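Local coordinates for protein lysozyme (Enterobacteria phage P1, PDB 1XJU) that hydrolyses the beta-1,4 glycosidic bonds of host peptidoglycan as a signal-arrest-release endolysin, captured in its secreted inactive form, and so helps free phage progeny by lysis, at residues R1-G6 with P74-S79; N12-R17 with Q48-W53; T107-W112 with V119-H124; D19-P24 with R137-R142. All coordinates share one frame; numbering follows the deposited sequence.

Contact 1. Residues R1-G6 with P74-S79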
loop_
_atom_site.group_PDB
_atom_site.type_symbol
_atom_site.label_atom_id
_atom_site.label_comp_id
_atom_site.label_asym_id
_atom_site.label_seq_id
_atom_site.Cartn_x
_atom_site.Cartn_y
_atom_site.Cartn_z
ATOM N N ARG A 1 -1.565 -1.643 15.371
ATOM C CA ARG A 1 -1.932 -3.067 15.228
ATOM C C ARG A 1 -0.988 -3.836 14.305
ATOM O O ARG A 1 -0.815 -5.029 14.495
ATOM C CB ARG A 1 -3.378 -3.178 14.725
ATOM C CG ARG A 1 -3.855 -4.646 14.620
ATOM C CD ARG A 1 -5.280 -4.760 14.130
ATOM N NE ARG A 1 -5.569 -6.164 13.903
ATOM C CZ ARG A 1 -6.484 -6.641 13.073
ATOM N NH1 ARG A 1 -6.521 -7.930 12.851
ATOM N NH2 ARG A 1 -7.344 -5.870 12.461
ATOM N N THR A 2 -0.417 -3.192 13.286
ATOM C CA THR A 2 0.462 -3.892 12.353
ATOM C C THR A 2 1.457 -4.731 13.149
ATOM O O THR A 2 2.097 -4.249 14.085
ATOM C CB THR A 2 1.200 -2.896 11.468
ATOM O OG1 THR A 2 0.226 -2.137 10.737
ATOM C CG2 THR A 2 2.045 -3.574 10.451
ATOM N N ASN A 3 1.583 -5.978 12.759
ATOM C CA ASN A 3 2.395 -6.937 13.457
ATOM C C ASN A 3 3.869 -6.860 13.049
ATOM O O ASN A 3 4.257 -6.049 12.208
ATOM C CB ASN A 3 1.791 -8.343 13.356
ATOM C CG ASN A 3 1.823 -8.916 11.971
ATOM O OD1 ASN A 3 2.511 -8.436 11.049
ATOM N ND2 ASN A 3 1.080 -10.035 11.820
ATOM N N GLN A 4 4.725 -7.672 13.681
ATOM C CA GLN A 4 6.137 -7.593 13.423
ATOM C C GLN A 4 6.482 -7.834 11.996
ATOM O O GLN A 4 7.359 -7.170 11.449
ATOM C CB GLN A 4 6.898 -8.587 14.328
ATOM C CG GLN A 4 6.786 -8.262 15.755
ATOM C CD GLN A 4 7.472 -6.982 16.036
ATOM O OE1 GLN A 4 8.698 -6.847 15.794
ATOM N NE2 GLN A 4 6.690 -5.981 16.459
ATOM N N ALA A 5 5.839 -8.815 11.380
ATOM C CA ALA A 5 6.131 -9.129 9.994
ATOM C C ALA A 5 5.762 -7.945 9.103
ATOM O O ALA A 5 6.474 -7.626 8.156
ATOM C CB ALA A 5 5.329 -10.380 9.570
ATOM N N GLY A 6 4.618 -7.319 9.343
ATOM C CA GLY A 6 4.229 -6.150 8.557
ATOM C C GLY A 6 5.203 -5.002 8.721
ATOM O O GLY A 6 5.508 -4.300 7.791
ATOM N N PRO A 74 -7.810 -10.994 9.942
ATOM C CA PRO A 74 -6.739 -11.448 10.806
ATOM C C PRO A 74 -5.552 -10.515 10.745
ATOM O O PRO A 74 -5.431 -9.712 9.796
ATOM C CB PRO A 74 -6.354 -12.805 10.222
ATOM C CG PRO A 74 -7.320 -13.086 9.171
ATOM C CD PRO A 74 -8.028 -11.857 8.775
ATOM N N ASP A 75 -4.686 -10.598 11.736
ATOM C CA ASP A 75 -3.533 -9.711 11.814
ATOM C C ASP A 75 -2.627 -9.776 10.613
ATOM O O ASP A 75 -2.118 -8.719 10.207
ATOM C CB ASP A 75 -2.694 -10.028 13.049
ATOM C CG ASP A 75 -3.231 -9.433 14.343
ATOM O OD1 ASP A 75 -4.227 -8.697 14.410
ATOM O OD2 ASP A 75 -2.632 -9.689 15.414
ATOM N N ASN A 76 -2.375 -10.926 10.006
ATOM C CA ASN A 76 -1.457 -10.946 8.895
ATOM C C ASN A 76 -2.013 -10.196 7.684
ATOM O O ASN A 76 -1.290 -9.348 7.117
ATOM C CB ASN A 76 -1.119 -12.387 8.515
ATOM C CG ASN A 76 -0.240 -13.090 9.512
ATOM O OD1 ASN A 76 0.447 -12.436 10.318
ATOM N ND2 ASN A 76 -0.267 -14.426 9.493
ATOM N N ALA A 77 -3.262 -10.432 7.329
ATOM C CA ALA A 77 -3.856 -9.700 6.235
ATOM C C ALA A 77 -3.906 -8.207 6.554
ATOM O O ALA A 77 -3.621 -7.341 5.697
ATOM C CB ALA A 77 -5.224 -10.229 5.908
ATOM N N PHE A 78 -4.307 -7.861 7.763
ATOM C CA PHE A 78 -4.376 -6.468 8.151
ATOM C C PHE A 78 -3.025 -5.805 7.992
ATOM O O PHE A 78 -2.943 -4.641 7.520
ATOM C CB PHE A 78 -4.827 -6.339 9.601
ATOM C CG PHE A 78 -4.851 -4.921 10.083
ATOM C CD1 PHE A 78 -5.917 -4.103 9.790
ATOM C CD2 PHE A 78 -3.736 -4.381 10.710
ATOM C CE1 PHE A 78 -5.881 -2.775 10.160
ATOM C CE2 PHE A 78 -3.716 -3.052 11.025
ATOM C CZ PHE A 78 -4.778 -2.279 10.769
ATOM N N SER A 79 -2.005 -6.470 8.423
ATOM C CA SER A 79 -0.642 -5.912 8.427
ATOM C C SER A 79 -0.103 -5.798 7.022
ATOM O O SER A 79 0.514 -4.769 6.674
ATOM C CB SER A 79 0.243 -6.812 9.273
ATOM O OG SER A 79 -0.176 -6.809 10.630
HETATM O O HOH W 1 -1.051 -6.869 16.379
HETATM O O HOH W 2 0.119 -10.967 14.603
#
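Thr-2 and Ser-79 mark the closest approach of the two backbones, 4.6 Å from CA to CA, where the chain start runs up against the first turn of helix 75-88. Asn-3, N-cap of helix 4-10, sends its backbone N-H almost straight to Ser-79 OG (2.9 Å, 167°), while that hydroxyl gives its own proton to Asp-75 O, reaching it from the face opposite Ser-79 N. With CG of Asn-3 lodged between its own N and carbonyl carbon, the amide turns both ends to use: OD1 takes the Gly-6 N-H as a cap, and ND2 meets Asn-76 OD1 at 2.9 Å, in that carbonyl's plane, the two amides being turned 66° apart. Arg-1 reaches out as an extended chain and lays CD over the face of the Phe-78 ring, 3.9 Å from CD to the ring centroid. Its guanidinium then lies nearly flat on the same ring, planes 17° apart, an offset cation-pi stack. Side-on and in the guanidinium plane, NE and NH1 both donate to Asp-75 OD1, each at 2.9 Å. NH1 also reaches Met-73 O, and NH2 Gly-70 O. Water 2 bridges Asn-3 ND2 to Asp-75 OD2. Glu-61 of helix 46-67 receives both Arg-1 N and Thr-2 OG1. The ring on a face and the carboxylate in the plane fix the tilt of the guanidinium, so the N-terminal arm is held on helix 75-88 by charge, stacking and a shared serine hydroxyl together.

Contact 2. Residues N12-R17 with Q48-W53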
loop_
_atom_site.group_PDB
_atom_site.type_symbol
_atom_site.label_atom_id
_atom_site.label_comp_id
_atom_site.label_asym_id
_atom_site.label_seq_id
_atom_site.Cartn_x
_atom_site.Cartn_y
_atom_site.Cartn_z
ATOM N N ASN A 12 11.720 1.508 8.020
ATOM C CA ASN A 12 11.885 2.723 8.792
ATOM C C ASN A 12 12.333 3.828 7.873
ATOM O O ASN A 12 12.665 3.625 6.718
ATOM C CB ASN A 12 12.822 2.485 9.996
ATOM C CG ASN A 12 14.155 1.952 9.589
ATOM O OD1 ASN A 12 14.815 2.540 8.734
ATOM N ND2 ASN A 12 14.598 0.849 10.208
ATOM N N ALA A 13 12.354 5.031 8.420
ATOM C CA ALA A 13 12.610 6.218 7.599
ATOM C C ALA A 13 14.020 6.182 7.032
ATOM O O ALA A 13 14.272 6.571 5.883
ATOM C CB ALA A 13 12.393 7.446 8.395
ATOM N N GLU A 14 14.954 5.668 7.795
ATOM C CA GLU A 14 16.309 5.553 7.324
ATOM C C GLU A 14 16.360 4.563 6.159
ATOM O O GLU A 14 17.141 4.680 5.221
ATOM C CB GLU A 14 17.208 5.190 8.519
ATOM C CG GLU A 14 17.202 6.217 9.697
ATOM C CD GLU A 14 15.837 6.561 10.403
ATOM O OE1 GLU A 14 14.984 5.607 10.750
ATOM O OE2 GLU A 14 15.621 7.841 10.654
ATOM N N GLY A 15 15.507 3.547 6.199
ATOM C CA GLY A 15 15.347 2.625 5.071
ATOM C C GLY A 15 14.801 3.287 3.805
ATOM O O GLY A 15 15.222 2.947 2.703
ATOM N N CYS A 16 13.864 4.188 3.954
ATOM C CA CYS A 16 13.415 5.047 2.835
ATOM C C CYS A 16 14.528 5.925 2.247
ATOM O O CYS A 16 14.619 6.097 1.045
ATOM C CB CYS A 16 12.204 5.864 3.278
ATOM S SG CYS A 16 11.791 7.368 2.387
ATOM N N ARG A 17 15.395 6.392 3.102
ATOM C CA ARG A 17 16.525 7.179 2.630
ATOM C C ARG A 17 17.450 6.340 1.774
ATOM O O ARG A 17 17.978 6.829 0.762
ATOM C CB ARG A 17 17.324 7.675 3.800
ATOM C CG ARG A 17 16.873 8.772 4.545
ATOM C CD ARG A 17 18.106 9.507 5.042
ATOM N NE ARG A 17 18.044 9.757 6.450
ATOM C CZ ARG A 17 18.740 10.706 7.047
ATOM N NH1 ARG A 17 19.549 11.500 6.333
ATOM N NH2 ARG A 17 18.616 10.853 8.353
ATOM N N GLN A 48 11.514 15.439 7.839
ATOM C CA GLN A 48 10.078 15.445 7.861
ATOM C C GLN A 48 9.509 14.033 7.661
ATOM O O GLN A 48 8.530 13.632 8.323
ATOM C CB GLN A 48 9.483 16.371 6.816
ATOM C CG GLN A 48 7.942 16.344 7.051
ATOM C CD GLN A 48 7.101 17.273 6.259
ATOM O OE1 GLN A 48 7.596 18.143 5.543
ATOM N NE2 GLN A 48 5.808 17.116 6.410
ATOM N N ILE A 49 10.112 13.280 6.751
ATOM C CA ILE A 49 9.694 11.893 6.520
ATOM C C ILE A 49 9.835 11.123 7.820
ATOM O O ILE A 49 8.915 10.363 8.231
ATOM C CB ILE A 49 10.465 11.272 5.368
ATOM C CG1 ILE A 49 10.080 11.926 4.047
ATOM C CG2 ILE A 49 10.209 9.742 5.312
ATOM C CD1 ILE A 49 10.953 11.605 2.894
ATOM N N ALA A 50 10.936 11.289 8.532
ATOM C CA ALA A 50 11.118 10.594 9.771
ATOM C C ALA A 50 10.120 11.053 10.814
ATOM O O ALA A 50 9.572 10.206 11.558
ATOM C CB ALA A 50 12.527 10.822 10.289
ATOM N N ALA A 51 9.835 12.357 10.888
ATOM C CA ALA A 51 8.944 12.864 11.903
ATOM C C ALA A 51 7.522 12.331 11.690
ATOM O O ALA A 51 6.797 12.150 12.664
ATOM C CB ALA A 51 8.923 14.371 11.848
ATOM N N ASP A 52 7.136 12.142 10.428
ATOM C CA ASP A 52 5.774 11.727 10.113
ATOM C C ASP A 52 5.590 10.240 9.933
ATOM O O ASP A 52 4.475 9.787 9.633
ATOM C CB ASP A 52 5.348 12.462 8.860
ATOM C CG ASP A 52 5.136 13.939 9.158
ATOM O OD1 ASP A 52 4.892 14.696 8.216
ATOM O OD2 ASP A 52 5.138 14.380 10.321
ATOM N N TRP A 53 6.607 9.462 10.150
ATOM C CA TRP A 53 6.599 8.049 9.781
ATOM C C TRP A 53 5.477 7.312 10.536
ATOM O O TRP A 53 4.646 6.626 9.919
ATOM C CB TRP A 53 7.953 7.449 10.104
ATOM C CG TRP A 53 8.152 6.079 9.563
ATOM C CD1 TRP A 53 7.953 4.862 10.148
ATOM C CD2 TRP A 53 8.587 5.788 8.238
ATOM N NE1 TRP A 53 8.234 3.838 9.279
ATOM C CE2 TRP A 53 8.661 4.367 8.102
ATOM C CE3 TRP A 53 9.004 6.584 7.146
ATOM C CZ2 TRP A 53 9.108 3.755 6.934
ATOM C CZ3 TRP A 53 9.451 5.979 6.021
ATOM C CH2 TRP A 53 9.482 4.569 5.899
#
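Trp-53 and Ala-13 bury the most surface here, followed by Cys-16. One face of the indole is laid against the start of helix 13-18: Ala-13 N sits over the centre of the ring system, and Asn-12 C comes within 3.4 Å of CZ2 nearer the rim. The ring reaches that position because CG stands anti to the backbone N of Trp-53 (chi1 -170°), carrying the indole off helix 46-67 and across to its neighbour. Ala-13 CB fills the angle between the indole and the helix that bears it, 3.7 Å from both Trp-53 CE3 and Ala-50 CA, and its small size lets the CA atoms of Ala-13 and Ala-50 come within 5.1 Å. Farther along, Cys-16 puts CB 3.9 Å from Trp-53 CZ3 and SG 4.1 Å from Ile-49 CG2, so the sulfur lies against the Ile-49 methyl while it is bonded to Cys-23. That disulfide marks the inactive form and ties up the catalytic cysteine; Glu-14, the other probable active-site residue, skirts the rim of the packing, with OE2 nearest Ala-50 CB. Asn-12 caps the helix through OD1, which accepts from Gly-15 N. The segments run roughly antiparallel, their axes 9.5 Å apart at 145°. Phe-86 of helix 75-88 meets the Trp-53 ring edge-to-face and Pro-24, in the loop after helix 13-18, touches it, so the indole joins helix 13-18, helix 46-67 and helix 75-88.

Contact 3. Residues T107-W112 with V119-H124. With SO4 (sulfate ion), chain D.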
loop_
_atom_site.group_PDB
_atom_site.type_symbol
_atom_site.label_atom_id
_atom_site.label_comp_id
_atom_site.label_asym_id
_atom_site.label_seq_id
_atom_site.Cartn_x
_atom_site.Cartn_y
_atom_site.Cartn_z
ATOM N N THR A 107 -11.446 -0.946 -7.252
ATOM C CA THR A 107 -10.457 -1.980 -7.433
ATOM C C THR A 107 -11.051 -3.322 -7.000
ATOM O O THR A 107 -11.883 -3.445 -6.088
ATOM C CB THR A 107 -9.236 -1.700 -6.571
ATOM O OG1 THR A 107 -9.690 -1.615 -5.218
ATOM C CG2 THR A 107 -8.522 -0.416 -6.954
ATOM N N SER A 108 -10.523 -4.361 -7.606
ATOM C CA SER A 108 -10.847 -5.711 -7.149
ATOM C C SER A 108 -10.432 -5.940 -5.714
ATOM O O SER A 108 -11.165 -6.603 -4.964
ATOM C CB SER A 108 -10.177 -6.689 -8.037
ATOM O OG SER A 108 -10.725 -6.635 -9.332
ATOM N N ILE A 109 -9.268 -5.421 -5.289
ATOM C CA ILE A 109 -8.857 -5.644 -3.907
ATOM C C ILE A 109 -9.870 -5.077 -2.936
ATOM O O ILE A 109 -10.174 -5.704 -1.919
ATOM C CB ILE A 109 -7.434 -5.108 -3.689
ATOM C CG1 ILE A 109 -6.812 -5.717 -2.448
ATOM C CG2 ILE A 109 -7.353 -3.573 -3.666
ATOM C CD1 ILE A 109 -5.335 -5.470 -2.300
ATOM N N HIS A 110 -10.427 -3.915 -3.239
ATOM C CA HIS A 110 -11.458 -3.338 -2.408
ATOM C C HIS A 110 -12.761 -4.152 -2.439
ATOM O O HIS A 110 -13.398 -4.343 -1.388
ATOM C CB HIS A 110 -11.696 -1.874 -2.815
ATOM C CG HIS A 110 -12.692 -1.146 -1.959
ATOM N ND1 HIS A 110 -14.047 -1.094 -2.255
ATOM C CD2 HIS A 110 -12.541 -0.415 -0.829
ATOM C CE1 HIS A 110 -14.647 -0.341 -1.339
ATOM N NE2 HIS A 110 -13.782 0.032 -0.425
ATOM N N LYS A 111 -13.141 -4.591 -3.605
ATOM C CA LYS A 111 -14.334 -5.429 -3.738
ATOM C C LYS A 111 -14.239 -6.644 -2.815
ATOM O O LYS A 111 -15.187 -6.972 -2.114
ATOM C CB LYS A 111 -14.503 -5.870 -5.179
ATOM C CG LYS A 111 -15.052 -4.787 -6.048
ATOM C CD LYS A 111 -15.371 -5.300 -7.412
ATOM C CE LYS A 111 -15.820 -4.187 -8.349
ATOM N NZ LYS A 111 -17.089 -3.580 -7.975
ATOM N N TRP A 112 -13.115 -7.346 -2.870
ATOM C CA TRP A 112 -12.974 -8.535 -2.063
ATOM C C TRP A 112 -12.876 -8.242 -0.595
ATOM O O TRP A 112 -13.434 -8.980 0.224
ATOM C CB TRP A 112 -11.805 -9.384 -2.557
ATOM C CG TRP A 112 -12.015 -10.001 -3.890
ATOM C CD1 TRP A 112 -11.237 -9.859 -4.967
ATOM C CD2 TRP A 112 -13.055 -10.912 -4.268
ATOM N NE1 TRP A 112 -11.708 -10.630 -6.018
ATOM C CE2 TRP A 112 -12.814 -11.303 -5.593
ATOM C CE3 TRP A 112 -14.134 -11.487 -3.607
ATOM C CZ2 TRP A 112 -13.666 -12.160 -6.284
ATOM C CZ3 TRP A 112 -14.958 -12.391 -4.305
ATOM C CH2 TRP A 112 -14.696 -12.707 -5.605
ATOM N N VAL A 119 -8.490 -14.140 1.207
ATOM C CA VAL A 119 -7.610 -14.764 0.243
ATOM C C VAL A 119 -7.660 -14.044 -1.112
ATOM O O VAL A 119 -6.624 -13.704 -1.686
ATOM C CB VAL A 119 -7.895 -16.286 0.071
ATOM C CG1 VAL A 119 -7.165 -16.828 -1.130
ATOM C CG2 VAL A 119 -7.502 -16.995 1.330
ATOM N N ASN A 120 -8.859 -13.800 -1.596
ATOM C CA ASN A 120 -8.964 -13.147 -2.880
ATOM C C ASN A 120 -8.370 -11.723 -2.830
ATOM O O ASN A 120 -7.716 -11.253 -3.787
ATOM C CB ASN A 120 -10.414 -13.060 -3.353
ATOM C CG ASN A 120 -11.031 -14.416 -3.610
ATOM O OD1 ASN A 120 -10.299 -15.408 -3.842
ATOM N ND2 ASN A 120 -12.384 -14.458 -3.698
ATOM N N MET A 121 -8.641 -11.025 -1.743
ATOM C CA MET A 121 -8.064 -9.694 -1.491
ATOM C C MET A 121 -6.524 -9.768 -1.575
ATOM O O MET A 121 -5.873 -9.014 -2.321
ATOM C CB MET A 121 -8.554 -9.171 -0.167
ATOM C CG MET A 121 -7.982 -7.805 0.189
ATOM S SD MET A 121 -8.253 -7.402 1.939
ATOM C CE MET A 121 -7.087 -8.536 2.751
ATOM N N CYS A 122 -5.933 -10.646 -0.797
ATOM C CA CYS A 122 -4.491 -10.821 -0.771
ATOM C C CYS A 122 -3.941 -11.077 -2.148
ATOM O O CYS A 122 -2.840 -10.558 -2.525
ATOM C CB CYS A 122 -4.120 -12.023 0.123
ATOM S SG CYS A 122 -4.531 -11.910 1.891
ATOM N N ASN A 123 -4.639 -11.910 -2.905
ATOM C CA ASN A 123 -4.175 -12.262 -4.229
ATOM C C ASN A 123 -4.218 -11.127 -5.230
ATOM O O ASN A 123 -3.630 -11.246 -6.298
ATOM C CB ASN A 123 -4.918 -13.487 -4.736
ATOM C CG ASN A 123 -4.412 -14.754 -4.095
ATOM O OD1 ASN A 123 -3.272 -14.841 -3.675
ATOM N ND2 ASN A 123 -5.284 -15.745 -3.986
ATOM N N HIS A 124 -4.873 -10.030 -4.891
ATOM C CA HIS A 124 -4.850 -8.823 -5.714
ATOM C C HIS A 124 -3.827 -7.798 -5.300
ATOM O O HIS A 124 -3.754 -6.733 -5.939
ATOM C CB HIS A 124 -6.234 -8.228 -5.805
ATOM C CG HIS A 124 -7.107 -8.977 -6.767
ATOM N ND1 HIS A 124 -7.110 -8.705 -8.127
ATOM C CD2 HIS A 124 -7.929 -10.042 -6.592
ATOM C CE1 HIS A 124 -7.932 -9.543 -8.739
ATOM N NE2 HIS A 124 -8.421 -10.370 -7.835
HETATM S S SO4 D . -17.281 -1.124 -10.729
HETATM O O1 SO4 D . -18.224 -0.386 -11.512
HETATM O O2 SO4 D . -16.571 -0.204 -9.830
HETATM O O3 SO4 D . -16.371 -1.851 -11.601
HETATM O O4 SO4 D . -18.057 -2.151 -10.050
#
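Trp-112 and Asn-120 face each other in an antiparallel helical hairpin of the phage-lysozyme fold, helices 108-114 and 118-123 having local axes 8.1 Å apart at 165°. The indole, its CG anti to the carbonyl carbon, takes Asn-120 over one face: CB lies 3.5 Å from the centroid of the five-membered ring, and ND2 stands above the six-membered part, with the amide plane steep to the indole, at 64°. His-124 comes alongside with its ring near parallel to the indole but slid so far that the two barely overlap. Over one face of the imidazole lies Ser-108 CB, 3.8 Å from the ring centroid, while ND1 is hydrogen-bonded to Asp-127. On the inner side Ile-109 swings CG1 anti to its N (chi1 -161°) and against Met-121; both residues also touch Met-81 of helix 75-88, and Cys-122 joins helix 137-151 through its disulfide to Cys-150. Away from this interface, Lys-111 bends at its last torsion toward Glu-106 and a sulfate probably from the crystallisation liquor. Where the helices are tightest, Ile-109 CG1 meets Met-121 CG at 3.6 Å and Met-121 O at 3.4 Å.

Contact 4. Residues D19-P24 with R137-R142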
loop_
_atom_site.group_PDB
_atom_site.type_symbol
_atom_site.label_atom_id
_atom_site.label_comp_id
_atom_site.label_asym_id
_atom_site.label_seq_id
_atom_site.Cartn_x
_atom_site.Cartn_y
_atom_site.Cartn_z
ATOM N N ASP A 19 16.625 3.235 0.324
ATOM C CA ASP A 19 15.876 2.485 -0.690
ATOM C C ASP A 19 14.548 3.208 -0.823
ATOM O O ASP A 19 13.630 3.038 -0.011
ATOM C CB ASP A 19 15.586 1.019 -0.262
ATOM C CG ASP A 19 14.782 0.266 -1.280
ATOM O OD1 ASP A 19 14.386 0.824 -2.278
ATOM O OD2 ASP A 19 14.512 -0.960 -1.236
ATOM N N PRO A 20 14.402 3.973 -1.880
ATOM C CA PRO A 20 13.239 4.818 -1.953
ATOM C C PRO A 20 11.948 4.032 -2.227
ATOM O O PRO A 20 10.843 4.597 -2.098
ATOM C CB PRO A 20 13.630 5.812 -3.038
ATOM C CG PRO A 20 14.548 4.974 -3.954
ATOM C CD PRO A 20 15.331 4.156 -3.045
ATOM N N TYR A 21 12.059 2.739 -2.547
ATOM C CA TYR A 21 10.885 1.872 -2.595
ATOM C C TYR A 21 10.199 1.708 -1.268
ATOM O O TYR A 21 9.012 1.323 -1.213
ATOM C CB TYR A 21 11.254 0.521 -3.237
ATOM C CG TYR A 21 11.426 0.663 -4.676
ATOM C CD1 TYR A 21 12.600 1.227 -5.215
ATOM C CD2 TYR A 21 10.390 0.361 -5.527
ATOM C CE1 TYR A 21 12.708 1.449 -6.541
ATOM C CE2 TYR A 21 10.498 0.595 -6.813
ATOM C CZ TYR A 21 11.651 1.162 -7.354
ATOM O OH TYR A 21 11.717 1.364 -8.697
ATOM N N MET A 22 10.877 2.012 -0.196
ATOM C CA MET A 22 10.341 1.918 1.166
ATOM C C MET A 22 9.587 3.185 1.623
ATOM O O MET A 22 9.075 3.259 2.718
ATOM C CB MET A 22 11.513 1.575 2.069
ATOM C CG MET A 22 12.132 0.258 1.571
ATOM S SD MET A 22 11.048 -1.188 1.636
ATOM C CE MET A 22 11.389 -1.853 0.100
ATOM N N CYS A 23 9.623 4.252 0.814
ATOM C CA CYS A 23 9.068 5.511 1.232
ATOM C C CYS A 23 7.553 5.534 1.225
ATOM O O CYS A 23 6.909 4.866 0.448
ATOM C CB CYS A 23 9.614 6.629 0.358
ATOM S SG CYS A 23 11.426 6.799 0.438
ATOM N N PRO A 24 6.969 6.331 2.107
ATOM C CA PRO A 24 5.538 6.461 2.147
ATOM C C PRO A 24 5.021 7.080 0.851
ATOM O O PRO A 24 5.714 7.926 0.205
ATOM C CB PRO A 24 5.294 7.385 3.319
ATOM C CG PRO A 24 6.525 8.177 3.458
ATOM C CD PRO A 24 7.624 7.196 3.090
ATOM N N ARG A 137 9.566 -3.008 -11.066
ATOM C CA ARG A 137 9.915 -4.299 -10.460
ATOM C C ARG A 137 9.961 -4.256 -8.944
ATOM O O ARG A 137 9.492 -5.198 -8.270
ATOM C CB ARG A 137 11.254 -4.791 -10.990
ATOM C CG ARG A 137 11.776 -6.002 -10.272
ATOM C CD ARG A 137 13.109 -6.558 -10.868
ATOM N NE ARG A 137 13.547 -7.797 -10.219
ATOM C CZ ARG A 137 14.368 -7.872 -9.180
ATOM N NH1 ARG A 137 14.868 -6.786 -8.638
ATOM N NH2 ARG A 137 14.656 -9.046 -8.648
ATOM N N GLY A 138 10.520 -3.191 -8.374
ATOM C CA GLY A 138 10.555 -3.118 -6.926
ATOM C C GLY A 138 9.191 -3.131 -6.282
ATOM O O GLY A 138 9.075 -3.631 -5.144
ATOM N N LEU A 139 8.202 -2.566 -6.948
ATOM C CA LEU A 139 6.840 -2.625 -6.408
ATOM C C LEU A 139 6.233 -4.013 -6.554
ATOM O O LEU A 139 5.538 -4.513 -5.651
ATOM C CB LEU A 139 5.926 -1.584 -7.004
ATOM C CG LEU A 139 6.273 -0.127 -6.647
ATOM C CD1 LEU A 139 5.313 0.761 -7.467
ATOM C CD2 LEU A 139 6.185 0.143 -5.140
ATOM N N LYS A 140 6.518 -4.712 -7.634
ATOM C CA LYS A 140 6.050 -6.084 -7.784
ATOM C C LYS A 140 6.599 -6.983 -6.687
ATOM O O LYS A 140 5.848 -7.788 -6.079
ATOM C CB LYS A 140 6.461 -6.618 -9.154
ATOM C CG LYS A 140 5.809 -7.927 -9.419
ATOM C CD LYS A 140 6.265 -8.537 -10.713
ATOM C CE LYS A 140 7.729 -8.906 -10.704
ATOM N NZ LYS A 140 8.061 -9.830 -11.899
ATOM N N ILE A 141 7.870 -6.879 -6.375
ATOM C CA ILE A 141 8.461 -7.671 -5.348
ATOM C C ILE A 141 7.796 -7.418 -3.989
ATOM O O ILE A 141 7.464 -8.357 -3.226
ATOM C CB ILE A 141 9.962 -7.360 -5.254
ATOM C CG1 ILE A 141 10.713 -7.917 -6.441
ATOM C CG2 ILE A 141 10.517 -7.991 -4.012
ATOM C CD1 ILE A 141 12.172 -7.436 -6.459
ATOM N N ARG A 142 7.623 -6.151 -3.660
ATOM C CA ARG A 142 6.970 -5.708 -2.439
ATOM C C ARG A 142 5.588 -6.308 -2.348
ATOM O O ARG A 142 5.240 -6.810 -1.271
ATOM C CB ARG A 142 6.966 -4.187 -2.437
ATOM C CG ARG A 142 6.252 -3.546 -1.299
ATOM C CD ARG A 142 6.763 -3.942 0.056
ATOM N NE ARG A 142 6.101 -3.112 1.118
ATOM C CZ ARG A 142 6.508 -1.932 1.585
ATOM N NH1 ARG A 142 7.720 -1.474 1.241
ATOM N NH2 ARG A 142 5.815 -1.264 2.498
HETATM O O HOH W 3 12.080 -1.116 -9.664
HETATM O O HOH W 4 7.684 0.800 3.243
#
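The Tyr-21 ring meets the first turn of helix 137-151 obliquely, CE2 lying 3.7 Å from Gly-138 CA and close to Leu-139 N, while Asp-19 OD1 sits in plane at the ring's edge. Trp-28 packs against the same ring edge-to-face. The Arg-142 guanidinium has water 4 in plane at its edge, with Met-22 SD approaching obliquely, 3.4 Å from NH1. Absence of a side chain on Gly-138 lets the tyrosine lie this near the helix; CD2 of the ring also packs on Leu-139 CD2 at 4.2 Å. Met-22 points its CB away from the helix, but the bend at chi2 (-63°) brings the sulfur back to the guanidinium. Two waters supply the polar links: water 3 joins Tyr-21 OH, at 2.7 Å, to Gly-138 N, and water 4 donates to Met-22 O at 2.9 Å while accepting from Arg-142 NH2. The 3-10 turn itself is braced by an Asx turn, Asp-19 OD1 taking the Tyr-21 N-H. Arg-142 has its principal partner in Glu-146, a salt bridge through NE, and NH2 also bonds Ser-83 of helix 75-88. With the arginine's charge paired inside its own helix, the loop bearing Cys-23, a catalytic residue locked to Cys-16 in this inactive form, is joined to helix 137-151 by packing and single-water bridges, without a direct hydrogen bond or salt bridge between the two segments.

Overall arrangement
From the N terminus, contact 1 joins the chain start to helix 75-88 and closes a loop that contains contact 2 entirely, where helix 13-18 meets helix 46-67. Segment 19-24 follows at once, but its partner 137-142 comes late, so contact 4 crosses both contact 1 and contact 2. It also encloses contact 3, the short hairpin of helices 108-114 and 118-123, which opens only after contact 1 has closed. Contacts 2 and 4 share the Cys-16 to Cys-23 disulfide and pack through Trp-53 against Met-22 and Pro-24. Contact 1 touches contact 3 through Ala-77 and Met-121. Contacts 2 and 3 lie on opposite sides of the chain's centre, their own centres about 29 Å apart.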